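Local coordinates for protein beta-galactosidase (Streptococcus pneumoniae, PDB 4CUA) that hydrolyses beta-galactosides as a multi-domain enzyme, with the fragment described here forming a calcium-containing carbohydrate-binding module that probably helps it engage galactose-bearing glycans, at residues A[48-52]-A[84-89]; A[71-77]-A[150-156]; A[122-128]-A[156-160]. All blocks are in the same frame, centred on the assembly; numbering follows the deposited sequence.

Interaction 1. Residues A[48-52]-A[84-89]; sequences RWTNW and HEDHGV. With EDO (1,2-ethanediol), chain D; EDO (1,2-ethanediol), chain F.
R48 and H84 are laid against each other by their first torsions: R48 places CG between its backbone N and carbonyl carbon (chi1 52°) and then runs extended to NE, while H84 swings its ring anti to its own N (chi1 153°). The guanidinium thus comes to lie flat over the imidazole, the two planes only 5° apart and their centres 4.1 Å from one another. R48 CD also bears on the same ring face, 3.4 Å from H84 ND1 and offset toward the rim. S172 OG bonds to that ND1 and helps hold the ring in place.

Beyond the stack, an ethanediol, probably from the crystallisation liquor, bridges the two segments. Its O2 accepts from R48 NE at 2.8 Å and more weakly from NH2; its O1 accepts from R48 NH2 at 2.9 Å and donates to D86 OD2 at 2.6 Å. D86 OD2 lies 3.7 Å from R48 NH2 and well out of the guanidinium plane, making a long salt bridge of charge alone. The other oxygen, D86 OD1, takes G88 N in an Asx turn that shapes the loop. Next to the diol, V89 CG1 packs 3.6 Å from W52 CD1, and the diol's C1 lies over one face of the indole. T50 OG1, paired with D29, receives W52 N at 3.1 Å in an ST turn.

Arginine, aspartate and tryptophan together offer donors, an acceptor and an apolar face to a vicinal diol, an arrangement consistent with sugar binding at the loop end of a galactose-binding fold.

Interaction 2. Residues A[71-77]-A[150-156]; sequences LSKRSVD and FDKVETY. With EDO (1,2-ethanediol), chain I.
K73 lies across the face of Y156, its aliphatic chain passing obliquely over the phenol ring. Its CG, turned anti to the carbonyl carbon (chi1 -67°), sits over the ring centre in a CH-pi contact, 3.6 Å from the centroid. The chain stays extended beyond CG and carries NZ past the ring to a water, which accepts from it at 2.7 Å and donates to E154 O at 2.9 Å. Lysine suits the position, having methylenes for the ring and an ammonium for solvent. L71 meets the same tyrosine at about a right angle, with CD2 3.4 Å from Y156 CE1, and beyond it touches V105.

At the other end F150 folds back over the opposite strand: one face of its ring looks onto D77 C, and its CZ lies 3.9 Å from V76 CG1, the two side chains crossing at a slant. Between these ends V76, V153 and T155 share one face of the sheet with R74, whereas S75 and E154 point to the other, more exposed face. On the V76 face, the beta-branched V76, V153 and T155 suit the extended backbone, V76 and T155 being buried; T155 OG1 can give its one proton to Y100 O or A157 O, and R74 NH2 reaches G66 O.

The backbones run antiparallel, the strand axes at 158°. R74 and T155 form one hydrogen-bonded pair, with R74 N 2.9 Å from T155 O at a nearly straight 171°; V76 and V153 form the next, with V76 N 2.8 Å from V153 O. F150 N adds a bond to D77 O.

Peptide groups therefore carry the polar bonding of this strand pair, while apolar contacts close its two ends, Y156 with L71 and the K73 methylenes, F150 with V76.

Interaction 3. Residues A[122-128]-A[156-160]; sequences FNDSANW and YAIRI. With EDO (1,2-ethanediol), chain E.
R159 crosses W128 at about a right angle, its guanidinium and lower chain passing flat over one face of the indole. From CB the side chain turns CG between the backbone N and the carbonyl carbon (chi1 74°), which carries it toward the rim of the six-membered ring near CZ3. CD then sits over that ring, 3.7 Å from its centroid. NE follows above the indole and makes a salt bridge with E98. CZ is 3.5 Å from the centroid of the five-membered ring, a cation-pi contact in which guanidinium and indole planes differ by only 11°.

At the tip the two nitrogens part. NH2 lies 3.4 Å from W128 CD1 and donates to a water at 2.9 Å, which in turn donates to F122 O. NH1 gives a weak bond to F122 O at 3.1 Å and a firmer one, at 2.7 Å, to O2 of an ethanediol that also links to N123 and S60. W128 NE1 donates to the same F122 O at 2.9 Å, so three donors converge on one carbonyl. Beside the stack, A157 CB packs 4.1 Å from W128 CH2, small enough to let both it and F122 CZ approach the strand.

The positive charge of R159, only partly exposed, is probably stabilised by E98 and the indole's pi cloud together, with the hydrogen bonds limiting its rotation.

In the fold
Read from the N terminus, interaction 1 opens at 48-52 and closes at 84-89, drawing the loop after strand 70-83 against the short strand 49-50. Interaction 2 starts within that span, at 71-77, and closes only at 150-156, so the two cross; they stay apart, with nearest atoms about 17 Å away and centres on opposite sides of the chain's centre. Interaction 3 begins at 122-128, inside the span of interaction 2, and ends at 156-160, crossing it as well, but follows interaction 1 in series. Interactions 2 and 3 share Y156 and touch through V76 and I158. Together they tie strands 49-50, 70-83, 145-155 and 157-163 and two connecting loops into one antiparallel fold.

Interaction 1. Residues A[48-52]-A[84-89]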
loop_
_atom_site.group_PDB
_atom_site.type_symbol
_atom_site.label_atom_id
_atom_site.label_comp_id
_atom_site.label_asym_id
_atom_site.label_seq_id
_atom_site.Cartn_x
_atom_site.Cartn_y
_atom_site.Cartn_z
ATOM N N ARG A 48 5.036 -0.668 11.265
ATOM C CA ARG A 48 4.903 0.204 10.113
ATOM C C ARG A 48 5.724 -0.278 8.956
ATOM O O ARG A 48 6.756 -0.931 9.160
ATOM C CB ARG A 48 5.256 1.628 10.492
ATOM C CG ARG A 48 6.606 1.769 11.178
ATOM C CD ARG A 48 6.883 3.207 11.498
ATOM N NE ARG A 48 8.125 3.421 12.225
ATOM C CZ ARG A 48 8.240 3.418 13.553
ATOM N NH1 ARG A 48 7.238 3.143 14.352
ATOM N NH2 ARG A 48 9.454 3.636 14.095
ATOM N N TRP A 49 5.271 0.031 7.721
ATOM C CA TRP A 49 6.152 0.096 6.592
ATOM C C TRP A 49 6.712 1.499 6.538
ATOM O O TRP A 49 6.016 2.480 6.808
ATOM C CB TRP A 49 5.390 -0.153 5.298
ATOM C CG TRP A 49 6.203 0.219 4.082
ATOM C CD1 TRP A 49 7.048 -0.571 3.434
ATOM C CD2 TRP A 49 6.220 1.502 3.416
ATOM N NE1 TRP A 49 7.615 0.108 2.380
ATOM C CE2 TRP A 49 7.148 1.385 2.368
ATOM C CE3 TRP A 49 5.580 2.700 3.630
ATOM C CZ2 TRP A 49 7.410 2.440 1.486
ATOM C CZ3 TRP A 49 5.834 3.752 2.737
ATOM C CH2 TRP A 49 6.748 3.600 1.695
ATOM N N THR A 50 8.003 1.609 6.209
ATOM C CA THR A 50 8.558 2.911 5.817
ATOM C C THR A 50 9.568 2.647 4.745
ATOM O O THR A 50 10.012 1.532 4.559
ATOM C CB THR A 50 9.265 3.644 6.972
ATOM O OG1 THR A 50 10.589 3.138 7.127
ATOM C CG2 THR A 50 8.559 3.579 8.309
ATOM N N ASN A 51 9.951 3.746 4.080
ATOM C CA ASN A 51 11.138 3.746 3.199
ATOM C C ASN A 51 12.168 4.709 3.822
ATOM O O ASN A 51 12.913 5.365 3.068
ATOM C CB ASN A 51 10.827 4.033 1.776
ATOM C CG ASN A 51 10.218 5.388 1.541
ATOM O OD1 ASN A 51 9.773 6.036 2.485
ATOM N ND2 ASN A 51 10.142 5.801 0.257
ATOM N N TRP A 52 12.243 4.744 5.130
ATOM C CA TRP A 52 13.178 5.603 5.862
ATOM C C TRP A 52 14.605 5.308 5.406
ATOM O O TRP A 52 15.043 4.204 5.396
ATOM C CB TRP A 52 13.010 5.399 7.357
ATOM C CG TRP A 52 13.977 6.188 8.178
ATOM C CD1 TRP A 52 13.849 7.507 8.545
ATOM C CD2 TRP A 52 15.177 5.708 8.774
ATOM N NE1 TRP A 52 14.948 7.868 9.304
ATOM C CE2 TRP A 52 15.743 6.785 9.485
ATOM C CE3 TRP A 52 15.842 4.499 8.765
ATOM C CZ2 TRP A 52 16.985 6.681 10.155
ATOM C CZ3 TRP A 52 17.082 4.390 9.454
ATOM C CH2 TRP A 52 17.619 5.478 10.127
ATOM N N HIS A 84 1.957 7.290 9.705
ATOM C CA HIS A 84 2.674 7.457 10.933
ATOM C C HIS A 84 3.735 8.530 10.778
ATOM O O HIS A 84 4.220 8.732 9.709
ATOM C CB HIS A 84 3.245 6.091 11.400
ATOM C CG HIS A 84 4.475 6.190 12.254
ATOM N ND1 HIS A 84 5.712 6.382 11.714
ATOM C CD2 HIS A 84 4.644 6.190 13.595
ATOM C CE1 HIS A 84 6.617 6.459 12.674
ATOM N NE2 HIS A 84 5.999 6.342 13.834
ATOM N N GLU A 85 4.062 9.199 11.860
ATOM C CA GLU A 85 5.139 10.192 11.798
ATOM C C GLU A 85 5.946 10.198 13.066
ATOM O O GLU A 85 5.437 10.053 14.176
ATOM C CB GLU A 85 4.598 11.603 11.539
ATOM C CG GLU A 85 3.826 12.218 12.684
ATOM C CD GLU A 85 3.398 13.650 12.401
ATOM O OE1 GLU A 85 3.789 14.213 11.376
ATOM O OE2 GLU A 85 2.631 14.210 13.206
ATOM N N ASP A 86 7.242 10.428 12.874
ATOM C CA ASP A 86 8.195 10.671 13.952
ATOM C C ASP A 86 9.229 11.694 13.375
ATOM O O ASP A 86 8.966 12.283 12.345
ATOM C CB ASP A 86 8.772 9.398 14.556
ATOM C CG ASP A 86 9.626 8.564 13.568
ATOM O OD1 ASP A 86 10.119 9.082 12.550
ATOM O OD2 ASP A 86 9.803 7.350 13.919
ATOM N N HIS A 87 10.370 11.885 14.039
ATOM C CA HIS A 87 11.358 12.843 13.537
ATOM C C HIS A 87 11.791 12.514 12.106
ATOM O O HIS A 87 12.034 13.418 11.304
ATOM C CB HIS A 87 12.584 12.882 14.465
ATOM C CG HIS A 87 13.631 13.865 14.042
ATOM N ND1 HIS A 87 13.412 15.229 14.025
ATOM C CD2 HIS A 87 14.915 13.685 13.643
ATOM C CE1 HIS A 87 14.509 15.842 13.614
ATOM N NE2 HIS A 87 15.431 14.930 13.368
ATOM N N GLY A 88 11.856 11.217 11.791
ATOM C CA GLY A 88 12.382 10.758 10.532
ATOM C C GLY A 88 11.487 10.434 9.355
ATOM O O GLY A 88 11.928 10.420 8.231
ATOM N N VAL A 89 10.170 10.234 9.646
ATOM C CA VAL A 89 9.225 9.872 8.647
ATOM C C VAL A 89 7.897 10.566 8.855
ATOM O O VAL A 89 7.647 11.065 9.967
ATOM C CB VAL A 89 8.946 8.323 8.651
ATOM C CG1 VAL A 89 10.212 7.553 8.277
ATOM C CG2 VAL A 89 8.356 7.822 9.935
HETATM C C1 EDO D . 11.197 5.511 11.345
HETATM O O1 EDO D . 11.278 5.526 12.761
HETATM C C2 EDO D . 11.665 4.208 10.733
HETATM O O2 EDO D . 10.742 3.154 11.168
HETATM C C1 EDO F . 8.564 -3.620 12.947
HETATM O O1 EDO F . 8.831 -4.244 11.715
HETATM C C2 EDO F . 8.848 -2.131 12.851
HETATM O O2 EDO F . 7.883 -1.463 11.994
#

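Interaction 2. Residues A[71-77]-A[150-156]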
loop_
_atom_site.group_PDB
_atom_site.type_symbol
_atom_site.label_atom_id
_atom_site.label_comp_id
_atom_site.label_asym_id
_atom_site.label_seq_id
_atom_site.Cartn_x
_atom_site.Cartn_y
_atom_site.Cartn_z
ATOM N N LEU A 71 -5.095 -16.106 -5.958
ATOM C CA LEU A 71 -5.242 -14.827 -6.582
ATOM C C LEU A 71 -6.680 -14.534 -7.020
ATOM O O LEU A 71 -7.341 -15.413 -7.566
ATOM C CB LEU A 71 -4.277 -14.718 -7.777
ATOM C CG LEU A 71 -4.326 -13.387 -8.530
ATOM C CD1 LEU A 71 -3.639 -12.245 -7.793
ATOM C CD2 LEU A 71 -3.655 -13.548 -9.883
ATOM N N SER A 72 -7.128 -13.314 -6.854
ATOM C CA SER A 72 -8.471 -12.891 -7.265
ATOM C C SER A 72 -8.494 -11.467 -7.650
ATOM O O SER A 72 -7.826 -10.632 -7.029
ATOM C CB SER A 72 -9.418 -13.094 -6.106
ATOM O OG SER A 72 -10.757 -12.836 -6.504
ATOM N N LYS A 73 -9.246 -11.140 -8.665
ATOM C CA LYS A 73 -9.645 -9.789 -8.836
ATOM C C LYS A 73 -10.673 -9.428 -7.800
ATOM O O LYS A 73 -11.438 -10.279 -7.345
ATOM C CB LYS A 73 -10.261 -9.496 -10.228
ATOM C CG LYS A 73 -9.302 -9.606 -11.357
ATOM C CD LYS A 73 -9.979 -9.086 -12.633
ATOM C CE LYS A 73 -9.020 -9.192 -13.782
ATOM N NZ LYS A 73 -9.596 -8.707 -15.083
ATOM N N ARG A 74 -10.690 -8.177 -7.440
ATOM C CA ARG A 74 -11.741 -7.613 -6.602
ATOM C C ARG A 74 -12.240 -6.318 -7.151
ATOM O O ARG A 74 -11.514 -5.578 -7.833
ATOM C CB ARG A 74 -11.177 -7.321 -5.184
ATOM C CG ARG A 74 -10.668 -8.527 -4.460
ATOM C CD ARG A 74 -11.577 -8.976 -3.355
ATOM N NE ARG A 74 -11.102 -10.123 -2.645
ATOM C CZ ARG A 74 -11.996 -10.990 -2.126
ATOM N NH1 ARG A 74 -13.287 -10.725 -2.323
ATOM N NH2 ARG A 74 -11.609 -12.047 -1.494
ATOM N N SER A 75 -13.487 -5.997 -6.811
ATOM C CA SER A 75 -14.095 -4.713 -7.115
ATOM C C SER A 75 -13.807 -3.689 -6.005
ATOM O O SER A 75 -14.272 -3.812 -4.878
ATOM C CB SER A 75 -15.616 -4.857 -7.257
ATOM O OG SER A 75 -16.164 -3.573 -7.468
ATOM N N VAL A 76 -12.989 -2.691 -6.317
ATOM C CA VAL A 76 -12.440 -1.778 -5.339
ATOM C C VAL A 76 -12.823 -0.349 -5.590
ATOM O O VAL A 76 -12.600 0.219 -6.683
ATOM C CB VAL A 76 -10.872 -1.867 -5.312
ATOM C CG1 VAL A 76 -10.324 -0.913 -4.263
ATOM C CG2 VAL A 76 -10.421 -3.299 -5.136
ATOM N N ASP A 77 -13.307 0.325 -4.570
ATOM C CA ASP A 77 -13.658 1.709 -4.653
ATOM C C ASP A 77 -13.190 2.612 -3.496
ATOM O O ASP A 77 -13.588 3.739 -3.327
ATOM C CB ASP A 77 -15.195 1.877 -4.927
ATOM C CG ASP A 77 -16.046 1.649 -3.692
ATOM O OD1 ASP A 77 -15.506 1.254 -2.627
ATOM O OD2 ASP A 77 -17.297 1.829 -3.786
ATOM N N PHE A 150 -13.013 6.335 -4.715
ATOM C CA PHE A 150 -12.821 6.524 -6.146
ATOM C C PHE A 150 -13.762 5.617 -6.900
ATOM O O PHE A 150 -14.465 4.738 -6.367
ATOM C CB PHE A 150 -11.329 6.303 -6.537
ATOM C CG PHE A 150 -10.710 5.099 -5.915
ATOM C CD1 PHE A 150 -10.892 3.867 -6.451
ATOM C CD2 PHE A 150 -9.934 5.236 -4.740
ATOM C CE1 PHE A 150 -10.345 2.714 -5.867
ATOM C CE2 PHE A 150 -9.409 4.098 -4.143
ATOM C CZ PHE A 150 -9.620 2.861 -4.686
ATOM N N ASP A 151 -13.861 5.857 -8.216
ATOM C CA ASP A 151 -14.713 5.017 -9.012
ATOM C C ASP A 151 -14.331 3.539 -8.908
ATOM O O ASP A 151 -13.169 3.171 -8.989
ATOM C CB ASP A 151 -14.652 5.446 -10.482
ATOM C CG ASP A 151 -15.235 6.824 -10.741
ATOM O OD1 ASP A 151 -16.165 7.308 -10.020
ATOM O OD2 ASP A 151 -14.709 7.478 -11.680
ATOM N N LYS A 152 -15.292 2.656 -8.758
ATOM C CA LYS A 152 -15.064 1.278 -8.704
ATOM C C LYS A 152 -14.295 0.707 -9.905
ATOM O O LYS A 152 -14.620 1.064 -11.069
ATOM C CB LYS A 152 -16.422 0.625 -8.570
ATOM C CG LYS A 152 -16.469 -0.845 -8.527
ATOM C CD LYS A 152 -17.971 -1.180 -8.318
ATOM C CE LYS A 152 -18.917 -0.541 -9.366
ATOM N NZ LYS A 152 -20.408 -0.779 -9.182
ATOM N N VAL A 153 -13.270 -0.097 -9.641
ATOM C CA VAL A 153 -12.492 -0.855 -10.621
ATOM C C VAL A 153 -12.399 -2.321 -10.216
ATOM O O VAL A 153 -12.360 -2.661 -9.010
ATOM C CB VAL A 153 -11.057 -0.274 -10.798
ATOM C CG1 VAL A 153 -11.087 1.085 -11.405
ATOM C CG2 VAL A 153 -10.291 -0.206 -9.493
ATOM N N GLU A 154 -12.342 -3.201 -11.195
ATOM C CA GLU A 154 -12.107 -4.613 -10.990
ATOM C C GLU A 154 -10.643 -4.923 -11.308
ATOM O O GLU A 154 -10.170 -4.825 -12.448
ATOM C CB GLU A 154 -13.017 -5.438 -11.885
ATOM C CG GLU A 154 -13.025 -6.908 -11.561
ATOM C CD GLU A 154 -14.095 -7.671 -12.321
ATOM O OE1 GLU A 154 -14.896 -7.017 -13.046
ATOM O OE2 GLU A 154 -14.131 -8.912 -12.189
ATOM N N THR A 155 -9.897 -5.280 -10.278
ATOM C CA THR A 155 -8.437 -5.299 -10.410
ATOM C C THR A 155 -7.834 -6.353 -9.483
ATOM O O THR A 155 -8.393 -6.675 -8.413
ATOM C CB THR A 155 -7.852 -3.916 -10.120
ATOM O OG1 THR A 155 -6.443 -3.942 -10.418
ATOM C CG2 THR A 155 -8.055 -3.542 -8.694
ATOM N N TYR A 156 -6.657 -6.852 -9.887
ATOM C CA TYR A 156 -5.842 -7.721 -9.017
ATOM C C TYR A 156 -5.121 -6.933 -7.917
ATOM O O TYR A 156 -4.733 -7.548 -6.916
ATOM C CB TYR A 156 -4.795 -8.473 -9.820
ATOM C CG TYR A 156 -5.370 -9.550 -10.671
ATOM C CD1 TYR A 156 -5.859 -10.707 -10.103
ATOM C CD2 TYR A 156 -5.287 -9.500 -12.068
ATOM C CE1 TYR A 156 -6.349 -11.756 -10.875
ATOM C CE2 TYR A 156 -5.769 -10.553 -12.820
ATOM C CZ TYR A 156 -6.320 -11.650 -12.221
ATOM O OH TYR A 156 -6.766 -12.706 -13.035
HETATM C C1 EDO I . -15.695 -8.287 -5.469
HETATM O O1 EDO I . -14.866 -8.444 -6.602
HETATM C C2 EDO I . -15.326 -9.216 -4.365
HETATM O O2 EDO I . -14.929 -8.392 -3.277
HETATM O O HOH W 1 -10.635 -6.268 -14.966
#

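Interaction 3. Residues A[122-128]-A[156-160]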
loop_
_atom_site.group_PDB
_atom_site.type_symbol
_atom_site.label_atom_id
_atom_site.label_comp_id
_atom_site.label_asym_id
_atom_site.label_seq_id
_atom_site.Cartn_x
_atom_site.Cartn_y
_atom_site.Cartn_z
ATOM N N PHE A 122 4.575 -5.441 -11.870
ATOM C CA PHE A 122 4.272 -4.235 -11.141
ATOM C C PHE A 122 5.227 -3.078 -11.415
ATOM O O PHE A 122 4.875 -1.950 -11.191
ATOM C CB PHE A 122 4.244 -4.455 -9.616
ATOM C CG PHE A 122 3.126 -5.303 -9.117
ATOM C CD1 PHE A 122 1.968 -5.571 -9.855
ATOM C CD2 PHE A 122 3.218 -5.837 -7.835
ATOM C CE1 PHE A 122 0.945 -6.371 -9.350
ATOM C CE2 PHE A 122 2.184 -6.608 -7.315
ATOM C CZ PHE A 122 1.058 -6.860 -8.059
ATOM N N ASN A 123 6.445 -3.382 -11.869
ATOM C CA ASN A 123 7.413 -2.344 -12.127
ATOM C C ASN A 123 7.192 -1.624 -13.465
ATOM O O ASN A 123 7.895 -0.629 -13.706
ATOM C CB ASN A 123 8.802 -2.930 -12.115
ATOM C CG ASN A 123 9.179 -3.433 -10.730
ATOM O OD1 ASN A 123 8.916 -2.752 -9.739
ATOM N ND2 ASN A 123 9.814 -4.595 -10.681
ATOM N N ASP A 124 6.334 -2.153 -14.315
ATOM C CA ASP A 124 6.032 -1.521 -15.647
ATOM C C ASP A 124 4.877 -0.558 -15.481
ATOM O O ASP A 124 3.739 -0.995 -15.201
ATOM C CB ASP A 124 5.755 -2.617 -16.634
ATOM C CG ASP A 124 5.544 -2.103 -18.073
ATOM O OD1 ASP A 124 5.510 -0.851 -18.222
ATOM O OD2 ASP A 124 5.361 -3.020 -18.926
ATOM N N SER A 125 5.126 0.721 -15.680
ATOM C CA SER A 125 4.081 1.745 -15.532
ATOM C C SER A 125 2.929 1.540 -16.536
ATOM O O SER A 125 1.792 1.959 -16.201
ATOM C CB SER A 125 4.679 3.147 -15.617
ATOM O OG SER A 125 5.242 3.286 -16.922
ATOM N N ALA A 126 3.130 0.850 -17.665
ATOM C CA ALA A 126 2.008 0.525 -18.567
ATOM C C ALA A 126 0.952 -0.380 -17.941
ATOM O O ALA A 126 -0.160 -0.552 -18.461
ATOM C CB ALA A 126 2.491 -0.063 -19.885
ATOM N N ASN A 127 1.294 -1.011 -16.815
ATOM C CA ASN A 127 0.378 -1.927 -16.188
ATOM C C ASN A 127 -0.509 -1.285 -15.109
ATOM O O ASN A 127 -1.278 -2.037 -14.490
ATOM C CB ASN A 127 1.188 -3.100 -15.599
ATOM C CG ASN A 127 1.730 -4.015 -16.661
ATOM O OD1 ASN A 127 1.125 -4.146 -17.729
ATOM N ND2 ASN A 127 2.846 -4.699 -16.385
ATOM N N TRP A 128 -0.379 0.013 -14.931
ATOM C CA TRP A 128 -1.123 0.780 -13.969
ATOM C C TRP A 128 -1.888 1.938 -14.605
ATOM O O TRP A 128 -1.393 2.581 -15.542
ATOM C CB TRP A 128 -0.196 1.375 -12.946
ATOM C CG TRP A 128 0.529 0.304 -12.168
ATOM C CD1 TRP A 128 1.767 -0.159 -12.398
ATOM C CD2 TRP A 128 0.036 -0.412 -11.024
ATOM N NE1 TRP A 128 2.089 -1.184 -11.528
ATOM C CE2 TRP A 128 1.042 -1.308 -10.641
ATOM C CE3 TRP A 128 -1.135 -0.369 -10.309
ATOM C CZ2 TRP A 128 0.890 -2.214 -9.574
ATOM C CZ3 TRP A 128 -1.291 -1.254 -9.208
ATOM C CH2 TRP A 128 -0.260 -2.138 -8.863
ATOM N N TYR A 156 -6.657 -6.852 -9.887
ATOM C CA TYR A 156 -5.842 -7.721 -9.017
ATOM C C TYR A 156 -5.121 -6.933 -7.917
ATOM O O TYR A 156 -4.733 -7.548 -6.916
ATOM C CB TYR A 156 -4.795 -8.473 -9.820
ATOM C CG TYR A 156 -5.370 -9.550 -10.671
ATOM C CD1 TYR A 156 -5.859 -10.707 -10.103
ATOM C CD2 TYR A 156 -5.287 -9.500 -12.068
ATOM C CE1 TYR A 156 -6.349 -11.756 -10.875
ATOM C CE2 TYR A 156 -5.769 -10.553 -12.820
ATOM C CZ TYR A 156 -6.320 -11.650 -12.221
ATOM O OH TYR A 156 -6.766 -12.706 -13.035
ATOM N N ALA A 157 -4.937 -5.630 -8.081
ATOM C CA ALA A 157 -4.095 -4.861 -7.131
ATOM C C ALA A 157 -4.339 -3.405 -7.200
ATOM O O ALA A 157 -4.594 -2.855 -8.281
ATOM C CB ALA A 157 -2.633 -5.145 -7.405
ATOM N N ILE A 158 -4.272 -2.730 -6.074
ATOM C CA ILE A 158 -4.136 -1.317 -6.069
ATOM C C ILE A 158 -2.895 -0.979 -5.303
ATOM O O ILE A 158 -2.453 -1.791 -4.485
ATOM C CB ILE A 158 -5.389 -0.546 -5.581
ATOM C CG1 ILE A 158 -5.597 -0.785 -4.077
ATOM C CG2 ILE A 158 -6.574 -0.939 -6.468
ATOM C CD1 ILE A 158 -6.414 0.280 -3.393
ATOM N N ARG A 159 -2.375 0.193 -5.575
ATOM C CA ARG A 159 -1.253 0.741 -4.835
ATOM C C ARG A 159 -1.349 2.242 -4.691
ATOM O O ARG A 159 -2.058 2.940 -5.462
ATOM C CB ARG A 159 0.095 0.382 -5.442
ATOM C CG ARG A 159 0.452 1.134 -6.725
ATOM C CD ARG A 159 1.712 0.539 -7.336
ATOM N NE ARG A 159 2.089 1.366 -8.483
ATOM C CZ ARG A 159 3.147 1.069 -9.247
ATOM N NH1 ARG A 159 3.936 0.044 -8.945
ATOM N NH2 ARG A 159 3.411 1.849 -10.271
ATOM N N ILE A 160 -0.680 2.753 -3.680
ATOM C CA ILE A 160 -0.508 4.150 -3.462
ATOM C C ILE A 160 0.998 4.455 -3.616
ATOM O O ILE A 160 1.813 3.927 -2.938
ATOM C CB ILE A 160 -1.189 4.661 -2.154
ATOM C CG1 ILE A 160 -1.058 6.144 -2.032
ATOM C CG2 ILE A 160 -0.634 3.933 -0.916
ATOM C CD1 ILE A 160 -1.796 6.785 -0.874
HETATM C C1 EDO E . 6.409 -1.540 -7.860
HETATM O O1 EDO E . 7.637 -2.042 -7.610
HETATM C C2 EDO E . 5.472 -2.103 -6.713
HETATM O O2 EDO E . 4.447 -1.266 -6.583
HETATM O O HOH W 2 5.304 0.920 -12.195
#